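Local coordinates for VAL-1 (PDB 3IM0), which probably cleaves alginate or related polyuronate chains by beta-elimination, as a polysaccharide lyase of family 14, and binds D-glucuronic acid, at residues 138-143 / 199-204; 86-91 / 219-224. All blocks are in the same frame, centred on the assembly; numbering follows the deposited sequence.

Interaction 1 of 2, residues 138-143 / 199-204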
ATOM      1  N   LYS A 138     -12.303  17.537  -5.823  1.00 22.12           N
ATOM      2  CA  LYS A 138     -12.781  17.843  -7.180  1.00 24.31           C
ATOM      3  C   LYS A 138     -12.578  16.668  -8.125  1.00 22.88           C
ATOM      4  O   LYS A 138     -13.033  16.620  -9.274  1.00 24.98           O
ATOM      5  CB  LYS A 138     -12.042  19.091  -7.687  1.00 33.36           C
ATOM      6  CG  LYS A 138     -10.543  18.826  -7.823  1.00 46.25           C
ATOM      7  CD  LYS A 138      -9.845  19.918  -8.614  1.00 55.74           C
ATOM      8  CE  LYS A 138      -8.550  20.335  -7.942  1.00 64.51           C
ATOM      9  NZ  LYS A 138      -7.729  21.271  -8.758  1.00 69.82           N
ATOM     10  N   ILE A 139     -11.863  15.641  -7.680  1.00 17.38           N
ATOM     11  CA  ILE A 139     -11.657  14.452  -8.510  1.00 21.06           C
ATOM     12  C   ILE A 139     -12.949  13.656  -8.484  1.00 23.30           C
ATOM     13  O   ILE A 139     -13.470  13.320  -7.408  1.00 18.39           O
ATOM     14  CB  ILE A 139     -10.485  13.590  -8.014  1.00 18.00           C
ATOM     15  CG1 ILE A 139      -9.117  14.210  -8.270  1.00 16.02           C
ATOM     16  CG2 ILE A 139     -10.559  12.174  -8.583  1.00 19.27           C
ATOM     17  CD1 ILE A 139      -7.999  13.596  -7.443  1.00 22.78           C
ATOM     18  N   PRO A 140     -13.501  13.347  -9.648  1.00 28.95           N
ATOM     19  CA  PRO A 140     -14.806  12.672  -9.649  1.00 34.52           C
ATOM     20  C   PRO A 140     -14.724  11.291  -8.984  1.00 21.38           C
ATOM     21  O   PRO A 140     -13.819  10.494  -9.204  1.00 20.36           O
ATOM     22  CB  PRO A 140     -15.146  12.562 -11.133  1.00 44.32           C
ATOM     23  CG  PRO A 140     -13.845  12.689 -11.850  1.00 47.72           C
ATOM     24  CD  PRO A 140     -12.973  13.576 -10.997  1.00 45.18           C
ATOM     25  N   GLY A 141     -15.709  11.051  -8.128  1.00 24.76           N
ATOM     26  CA  GLY A 141     -15.844   9.787  -7.421  1.00 26.25           C
ATOM     27  C   GLY A 141     -15.024   9.715  -6.152  1.00 30.42           C
ATOM     28  O   GLY A 141     -15.148   8.751  -5.385  1.00 20.84           O
ATOM     29  N   LEU A 142     -14.164  10.728  -5.926  1.00 19.85           N
ATOM     30  CA  LEU A 142     -13.346  10.608  -4.706  1.00 19.09           C
ATOM     31  C   LEU A 142     -14.130  11.023  -3.480  1.00 18.87           C
ATOM     32  O   LEU A 142     -14.081  12.164  -3.007  1.00 21.82           O
ATOM     33  CB  LEU A 142     -12.067  11.428  -4.825  1.00 18.63           C
ATOM     34  CG  LEU A 142     -10.985  11.205  -3.763  1.00 20.12           C
ATOM     35  CD1 LEU A 142     -10.664   9.723  -3.609  1.00 14.36           C
ATOM     36  CD2 LEU A 142      -9.753  12.001  -4.160  1.00 16.26           C
ATOM     37  N   ASP A 143     -14.855  10.040  -2.940  1.00 19.49           N
ATOM     38  CA  ASP A 143     -15.703  10.305  -1.793  1.00 17.01           C
ATOM     39  C   ASP A 143     -15.473   9.353  -0.621  1.00 20.68           C
ATOM     40  O   ASP A 143     -15.271   8.158  -0.884  1.00 22.06           O
ATOM     41  CB  ASP A 143     -17.172  10.162  -2.240  1.00 29.76           C
ATOM     42  CG  ASP A 143     -17.459  11.229  -3.291  1.00 40.41           C
ATOM     43  OD1 ASP A 143     -17.481  12.418  -2.906  1.00 53.97           O
ATOM     44  OD2 ASP A 143     -17.642  10.843  -4.458  1.00 45.52           O
ATOM     45  N   LEU A 199      -1.878  10.769 -10.573  1.00 12.38           N
ATOM     46  CA  LEU A 199      -3.144  11.380 -10.240  1.00 12.33           C
ATOM     47  C   LEU A 199      -2.900  12.699  -9.502  1.00 17.02           C
ATOM     48  O   LEU A 199      -2.275  12.685  -8.439  1.00 14.51           O
ATOM     49  CB  LEU A 199      -3.994  10.476  -9.355  1.00 13.32           C
ATOM     50  CG  LEU A 199      -5.328  11.070  -8.905  1.00 13.07           C
ATOM     51  CD1 LEU A 199      -6.293  11.256 -10.086  1.00 13.66           C
ATOM     52  CD2 LEU A 199      -5.935  10.177  -7.838  1.00 15.79           C
ATOM     53  N   LYS A 200      -3.422  13.800 -10.050  1.00 16.11           N
ATOM     54  CA  LYS A 200      -3.285  15.097  -9.410  1.00 18.28           C
ATOM     55  C   LYS A 200      -4.623  15.648  -8.945  1.00 18.63           C
ATOM     56  O   LYS A 200      -5.690  15.178  -9.352  1.00 18.38           O
ATOM     57  CB  LYS A 200      -2.663  16.103 -10.395  1.00 24.47           C
ATOM     58  CG  LYS A 200      -1.307  15.661 -10.908  1.00 22.96           C
ATOM     59  CD  LYS A 200      -0.506  16.834 -11.469  1.00 32.83           C
ATOM     60  CE  LYS A 200       0.468  16.314 -12.522  1.00 42.12           C
ATOM     61  NZ  LYS A 200       1.809  16.937 -12.384  1.00 47.20           N
ATOM     62  N   ARG A 201      -4.550  16.659  -8.088  1.00 19.28           N
ATOM     63  CA  ARG A 201      -5.657  17.486  -7.650  1.00 16.32           C
ATOM     64  C   ARG A 201      -6.303  16.937  -6.376  1.00 19.44           C
ATOM     65  O   ARG A 201      -7.500  17.141  -6.166  1.00 22.37           O
ATOM     66  CB  ARG A 201      -6.775  17.655  -8.678  1.00 45.67           C
ATOM     67  CG  ARG A 201      -6.444  18.237 -10.037  1.00 58.30           C
ATOM     68  CD  ARG A 201      -7.385  17.711 -11.114  1.00 61.58           C
ATOM     69  NE  ARG A 201      -8.788  18.046 -10.890  1.00 51.28           N
ATOM     70  CZ  ARG A 201      -9.775  17.183 -10.709  1.00 51.98           C
ATOM     71  NH1 ARG A 201      -9.544  15.879 -10.719  1.00 65.96           N
ATOM     72  NH2 ARG A 201     -11.022  17.594 -10.514  1.00 72.15           N
ATOM     73  N   ILE A 202      -5.531  16.260  -5.545  1.00 13.48           N
ATOM     74  CA  ILE A 202      -6.059  15.623  -4.362  1.00 12.93           C
ATOM     75  C   ILE A 202      -5.962  16.500  -3.125  1.00 13.37           C
ATOM     76  O   ILE A 202      -4.891  17.106  -2.948  1.00 16.56           O
ATOM     77  CB  ILE A 202      -5.252  14.310  -4.118  1.00 13.33           C
ATOM     78  CG1 ILE A 202      -5.198  13.387  -5.325  1.00 12.19           C
ATOM     79  CG2 ILE A 202      -5.798  13.630  -2.874  1.00 14.42           C
ATOM     80  CD1 ILE A 202      -4.105  12.309  -5.193  1.00 14.20           C
ATOM     81  N   ASN A 203      -6.998  16.528  -2.323  1.00 13.67           N
ATOM     82  CA  ASN A 203      -6.918  17.029  -0.954  1.00 12.84           C
ATOM     83  C   ASN A 203      -6.573  15.860  -0.035  1.00 17.50           C
ATOM     84  O   ASN A 203      -7.417  15.000   0.267  1.00 17.03           O
ATOM     85  CB  ASN A 203      -8.236  17.639  -0.530  1.00 16.17           C
ATOM     86  CG  ASN A 203      -8.337  19.152  -0.725  1.00 17.78           C
ATOM     87  OD1 ASN A 203      -9.437  19.701  -0.608  1.00 27.88           O
ATOM     88  ND2 ASN A 203      -7.224  19.806  -0.990  1.00 12.22           N
ATOM     89  N   TRP A 204      -5.319  15.774   0.437  1.00 11.50           N
ATOM     90  CA  TRP A 204      -4.970  14.648   1.294  1.00 11.26           C
ATOM     91  C   TRP A 204      -5.284  14.874   2.763  1.00 12.92           C
ATOM     92  O   TRP A 204      -5.470  13.923   3.518  1.00 14.50           O
ATOM     93  CB  TRP A 204      -3.457  14.384   1.159  1.00 11.63           C
ATOM     94  CG  TRP A 204      -3.076  13.541  -0.005  1.00 14.56           C
ATOM     95  CD1 TRP A 204      -2.261  13.862  -1.040  1.00  9.36           C
ATOM     96  CD2 TRP A 204      -3.510  12.188  -0.269  1.00 12.32           C
ATOM     97  NE1 TRP A 204      -2.149  12.815  -1.927  1.00 11.78           N
ATOM     98  CE2 TRP A 204      -2.907  11.780  -1.473  1.00 11.07           C
ATOM     99  CE3 TRP A 204      -4.349  11.312   0.423  1.00 13.97           C
ATOM    100  CZ2 TRP A 204      -3.123  10.502  -2.017  1.00 12.69           C
ATOM    101  CZ3 TRP A 204      -4.573  10.038  -0.106  1.00 10.68           C
ATOM    102  CH2 TRP A 204      -3.952   9.674  -1.312  1.00  9.87           C
TER
HETATM  103  O   HOH W   1      -9.954  16.140  -5.477  1.00 18.55           O
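Lys138 lies with its aliphatic chain across one face of the Arg201 guanidinium. Its CG is modelled 3.0 Å from Arg201 NH2, a doubtful contact shorter than normal packing allows. Its first torsion sets CG between the backbone N and the carbonyl carbon (chi1 64°), and a bend at chi3 carries the amine on beside Arg201 CB and CG. The two like charges come near each other, with Lys138 NZ 4.0 Å from Arg201 NE. Lys138 NZ also makes a weak hydrogen bond to Leu184 O. Arg201 NH2 in turn gives a weak, bent bond of 2.6 Å to Lys138 O (138° at the hydrogen). One water then joins the backbones, accepting from Ile139 N at 3.0 Å and donating to Arg201 O at 2.7 Å.

Ile139 sends its CD1 end towards the strand. There it meets Ile202 CG1 at 3.5 Å and Leu199 CD1 at 3.9 Å. Phe151 also packs on Ile139 and Leu199. Pro140 comes to the edge of the guanidinium. Pro140 and Gly141 are the middle residues of a type II turn from Ile139 to Leu142, closed by a bond of 3.1 Å from Leu142 N to Ile139 O. Leu142, the centre of an inverse gamma turn, points back and brings CD2 near Ile202 CG2. Arg201 and Ile202 both face Gly186 in a G1 beta bulge. The arrangement is a loop between strands 125-130 and 149-151 closing against strand 195-202, so it bridges the margins of the two large antiparallel sheets of a concanavalin-like jelly roll.

Interaction 2 of 2, residues 86-91 / 219-224. With BDP (beta-D-glucopyranuronic acid), chain B.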
ATOM      1  N   ASP A  86      -3.306 -17.662  -8.015  1.00  9.58           N
ATOM      2  CA  ASP A  86      -4.629 -17.191  -8.417  1.00 13.74           C
ATOM      3  C   ASP A  86      -4.884 -15.859  -7.712  1.00 12.64           C
ATOM      4  O   ASP A  86      -5.081 -15.815  -6.496  1.00 10.95           O
ATOM      5  CB  ASP A  86      -5.681 -18.229  -8.052  1.00 14.61           C
ATOM      6  CG  ASP A  86      -7.068 -17.939  -8.567  1.00 22.62           C
ATOM      7  OD1 ASP A  86      -7.391 -16.768  -8.878  1.00 17.45           O
ATOM      8  OD2 ASP A  86      -7.891 -18.884  -8.681  1.00 15.30           O
ATOM      9  N   PHE A  87      -4.859 -14.785  -8.510  1.00  9.88           N
ATOM     10  CA  PHE A  87      -5.086 -13.451  -7.948  1.00  7.67           C
ATOM     11  C   PHE A  87      -6.520 -13.191  -7.526  1.00 12.91           C
ATOM     12  O   PHE A  87      -6.826 -12.160  -6.921  1.00  9.92           O
ATOM     13  CB  PHE A  87      -4.705 -12.376  -8.976  1.00  8.17           C
ATOM     14  CG  PHE A  87      -3.220 -12.380  -9.326  1.00 15.01           C
ATOM     15  CD1 PHE A  87      -2.327 -11.732  -8.476  1.00 11.23           C
ATOM     16  CD2 PHE A  87      -2.770 -13.026 -10.460  1.00 18.41           C
ATOM     17  CE1 PHE A  87      -0.981 -11.756  -8.815  1.00 12.71           C
ATOM     18  CE2 PHE A  87      -1.425 -13.037 -10.799  1.00 17.00           C
ATOM     19  CZ  PHE A  87      -0.546 -12.398  -9.950  1.00 14.42           C
ATOM     20  N   ALA A  88      -7.432 -14.119  -7.845  1.00 11.09           N
ATOM     21  CA  ALA A  88      -8.834 -13.958  -7.490  1.00  8.47           C
ATOM     22  C   ALA A  88      -9.345 -12.613  -8.033  1.00 11.20           C
ATOM     23  O   ALA A  88      -9.119 -12.346  -9.220  1.00 11.50           O
ATOM     24  CB  ALA A  88      -9.060 -14.109  -6.001  1.00 11.64           C
ATOM     25  N   ARG A  89      -9.986 -11.794  -7.197  1.00 10.07           N
ATOM     26  CA  ARG A  89     -10.488 -10.495  -7.660  1.00 10.87           C
ATOM     27  C   ARG A  89      -9.776  -9.354  -6.955  1.00 11.64           C
ATOM     28  O   ARG A  89     -10.311  -8.266  -6.823  1.00 12.21           O
ATOM     29  CB  ARG A  89     -12.007 -10.405  -7.479  1.00 14.74           C
ATOM     30  CG  ARG A  89     -12.752 -11.450  -8.310  1.00 13.30           C
ATOM     31  CD  ARG A  89     -12.805 -10.978  -9.768  1.00 18.25           C
ATOM     32  NE  ARG A  89     -12.694 -12.169 -10.603  1.00 24.90           N
ATOM     33  CZ  ARG A  89     -12.834 -12.131 -11.928  1.00 26.79           C
ATOM     34  NH1 ARG A  89     -13.081 -10.953 -12.496  1.00 22.99           N
ATOM     35  NH2 ARG A  89     -12.720 -13.268 -12.585  1.00 25.11           N
ATOM     36  N   GLY A  90      -8.545  -9.659  -6.539  1.00 10.47           N
ATOM     37  CA  GLY A  90      -7.676  -8.600  -6.002  1.00 11.92           C
ATOM     38  C   GLY A  90      -7.374  -8.685  -4.527  1.00 12.01           C
ATOM     39  O   GLY A  90      -7.862  -9.555  -3.796  1.00 10.56           O
ATOM     40  N   GLY A  91      -6.561  -7.771  -4.005  1.00  9.85           N
ATOM     41  CA  GLY A  91      -6.253  -7.776  -2.562  1.00  8.89           C
ATOM     42  C   GLY A  91      -5.284  -6.627  -2.296  1.00  8.94           C
ATOM     43  O   GLY A  91      -4.952  -5.908  -3.239  1.00  9.28           O
ATOM     44  N   THR A 219      -1.014  -7.119   3.877  1.00  7.21           N
ATOM     45  CA  THR A 219      -1.356  -7.784   2.594  1.00  7.79           C
ATOM     46  C   THR A 219      -2.313  -8.934   2.858  1.00  9.36           C
ATOM     47  O   THR A 219      -2.113  -9.711   3.766  1.00  9.51           O
ATOM     48  CB  THR A 219      -0.098  -8.227   1.835  1.00  6.79           C
ATOM     49  OG1 THR A 219      -0.466  -8.867   0.592  1.00  9.00           O
ATOM     50  CG2 THR A 219       0.733  -9.266   2.589  1.00  7.95           C
ATOM     51  N   PHE A 220      -3.359  -8.986   2.029  1.00  7.05           N
ATOM     52  CA  PHE A 220      -4.375 -10.005   2.211  1.00  7.88           C
ATOM     53  C   PHE A 220      -5.298  -9.974   0.988  1.00  9.30           C
ATOM     54  O   PHE A 220      -5.331  -8.976   0.260  1.00  8.15           O
ATOM     55  CB  PHE A 220      -5.210  -9.708   3.457  1.00  9.96           C
ATOM     56  CG  PHE A 220      -5.848  -8.333   3.497  1.00  9.62           C
ATOM     57  CD1 PHE A 220      -5.169  -7.250   4.043  1.00  6.97           C
ATOM     58  CD2 PHE A 220      -7.120  -8.086   2.979  1.00  9.70           C
ATOM     59  CE1 PHE A 220      -5.733  -5.989   4.123  1.00 10.84           C
ATOM     60  CE2 PHE A 220      -7.696  -6.841   3.082  1.00  7.93           C
ATOM     61  CZ  PHE A 220      -7.023  -5.756   3.647  1.00  9.57           C
ATOM     62  N   PHE A 221      -6.039 -11.062   0.774  1.00  8.09           N
ATOM     63  CA  PHE A 221      -7.008 -11.087  -0.319  1.00 10.22           C
ATOM     64  C   PHE A 221      -8.288 -10.340  -0.018  1.00 10.40           C
ATOM     65  O   PHE A 221      -8.843 -10.356   1.069  1.00  9.47           O
ATOM     66  CB  PHE A 221      -7.393 -12.569  -0.605  1.00  9.64           C
ATOM     67  CG  PHE A 221      -6.437 -13.230  -1.550  1.00 10.45           C
ATOM     68  CD1 PHE A 221      -6.814 -13.517  -2.858  1.00  7.41           C
ATOM     69  CD2 PHE A 221      -5.134 -13.565  -1.153  1.00  8.71           C
ATOM     70  CE1 PHE A 221      -5.950 -14.111  -3.767  1.00  8.12           C
ATOM     71  CE2 PHE A 221      -4.296 -14.160  -2.074  1.00  8.66           C
ATOM     72  CZ  PHE A 221      -4.651 -14.412  -3.375  1.00  9.07           C
ATOM     73  N   GLY A 222      -8.790  -9.669  -1.082  1.00  7.77           N
ATOM     74  CA  GLY A 222     -10.077  -9.015  -1.036  1.00  8.33           C
ATOM     75  C   GLY A 222     -10.038  -7.755  -0.186  1.00 13.19           C
ATOM     76  O   GLY A 222      -8.967  -7.118  -0.198  1.00 14.62           O
ATOM     77  N   GLY A 223     -11.073  -7.376   0.545  1.00 11.89           N
ATOM     78  CA  GLY A 223     -12.402  -8.019   0.516  1.00  9.79           C
ATOM     79  C   GLY A 223     -13.064  -7.649  -0.793  1.00 12.81           C
ATOM     80  O   GLY A 223     -12.643  -6.749  -1.558  1.00 14.92           O
ATOM     81  N   PRO A 224     -14.160  -8.315  -1.132  1.00 17.64           N
ATOM     82  CA  PRO A 224     -14.743  -9.399  -0.375  1.00 13.60           C
ATOM     83  C   PRO A 224     -14.339 -10.814  -0.749  1.00 11.66           C
ATOM     84  O   PRO A 224     -14.761 -11.709  -0.008  1.00 14.37           O
ATOM     85  CB  PRO A 224     -16.238  -9.229  -0.761  1.00 11.35           C
ATOM     86  CG  PRO A 224     -16.191  -8.771  -2.172  1.00 21.22           C
ATOM     87  CD  PRO A 224     -14.959  -7.912  -2.311  1.00 18.33           C
TER
HETATM   88  C1  BDP B 301      -9.869  -1.262   2.985  0.80 14.86           C
HETATM   89  C2  BDP B 301     -10.534  -2.397   2.196  0.80 34.16           C
HETATM   90  C3  BDP B 301     -10.851  -3.640   2.980  0.80 37.31           C
HETATM   91  C4  BDP B 301      -9.784  -3.931   4.039  0.80 33.66           C
HETATM   92  C5  BDP B 301      -9.061  -2.749   4.607  0.80 34.78           C
HETATM   93  C6  BDP B 301      -8.000  -3.065   5.632  0.80 24.35           C
HETATM   94  O2  BDP B 301     -11.564  -1.736   1.464  0.80 23.91           O
HETATM   95  O3  BDP B 301     -11.065  -4.900   2.288  0.80 13.19           O
HETATM   96  O4  BDP B 301     -10.363  -4.732   5.069  0.80 25.96           O
HETATM   97  O5  BDP B 301      -8.757  -1.685   3.737  0.80 27.28           O
HETATM   98  O6A BDP B 301      -8.307  -3.885   6.547  0.80 54.84           O
HETATM   99  O6B BDP B 301      -6.859  -2.525   5.585  0.80 29.13           O
HETATM  100  O   HOH W   2     -10.939  -7.115  -4.004  1.00 27.45           O
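An antiparallel, non-hydrogen-bonded pair, Gly91 with Phe221, joins strand 91-99 to the weakly bonded last part of strand 212-221 beside the bound glucuronic acid. The backbones lie close, with Gly91 CA 3.2 Å from Phe220 O. Just beyond the pair, Gly222 N donates to Gly90 O at 2.9 Å, and the bond is fairly straight (159°). Phe221 turns its ring edge to the type II' turn of Phe87 to Gly90. Its CE1 is 3.3 Å from Asp86 O and 3.8 Å from Ala88 CB, both near the ring plane. Tyr44 and Trp119 meet this ring edge-to-face. An Asx turn overlaps the start of the type II' turn: Asp86 OD1 accepts from Ala88 N at 2.8 Å.

Strands 91-99 and 212-221 are neighbours in the sheet of the jelly roll that carries the sugar. Phe220 points away from the 86-91 loop. Its CZ is 3.3 Å from BDP C4, with the sugar at the ring edge. Gly223, between two cis peptide bonds, donates its N to BDP O3 at 3.0 Å, almost straight. A water links Arg89 O to Gly223 O.

Overall arrangement
The centres of the two interactions are about 25 Å apart, and their nearest atoms about 15 Å. Along the chain the order is 86-91, 138-143, 199-204, 219-224, so interaction 2 brackets interaction 1. Strands 195-202 and 212-221 follow each other but belong to different sheets. Interaction 2 joins two adjacent inner strands of the seven-stranded sheet. Interaction 1 ties the loop before that sheet's outermost strand, 149-151, to the other large sheet. The sugar is held partly by Gly223 and partly by Tyr128 and Tyr130 of strand 125-130, which leads into loop 138-143. Interaction 2 therefore forms part of the sugar site, whereas the side chain of Leu142 in interaction 1 is about 13 Å from the bound sugar.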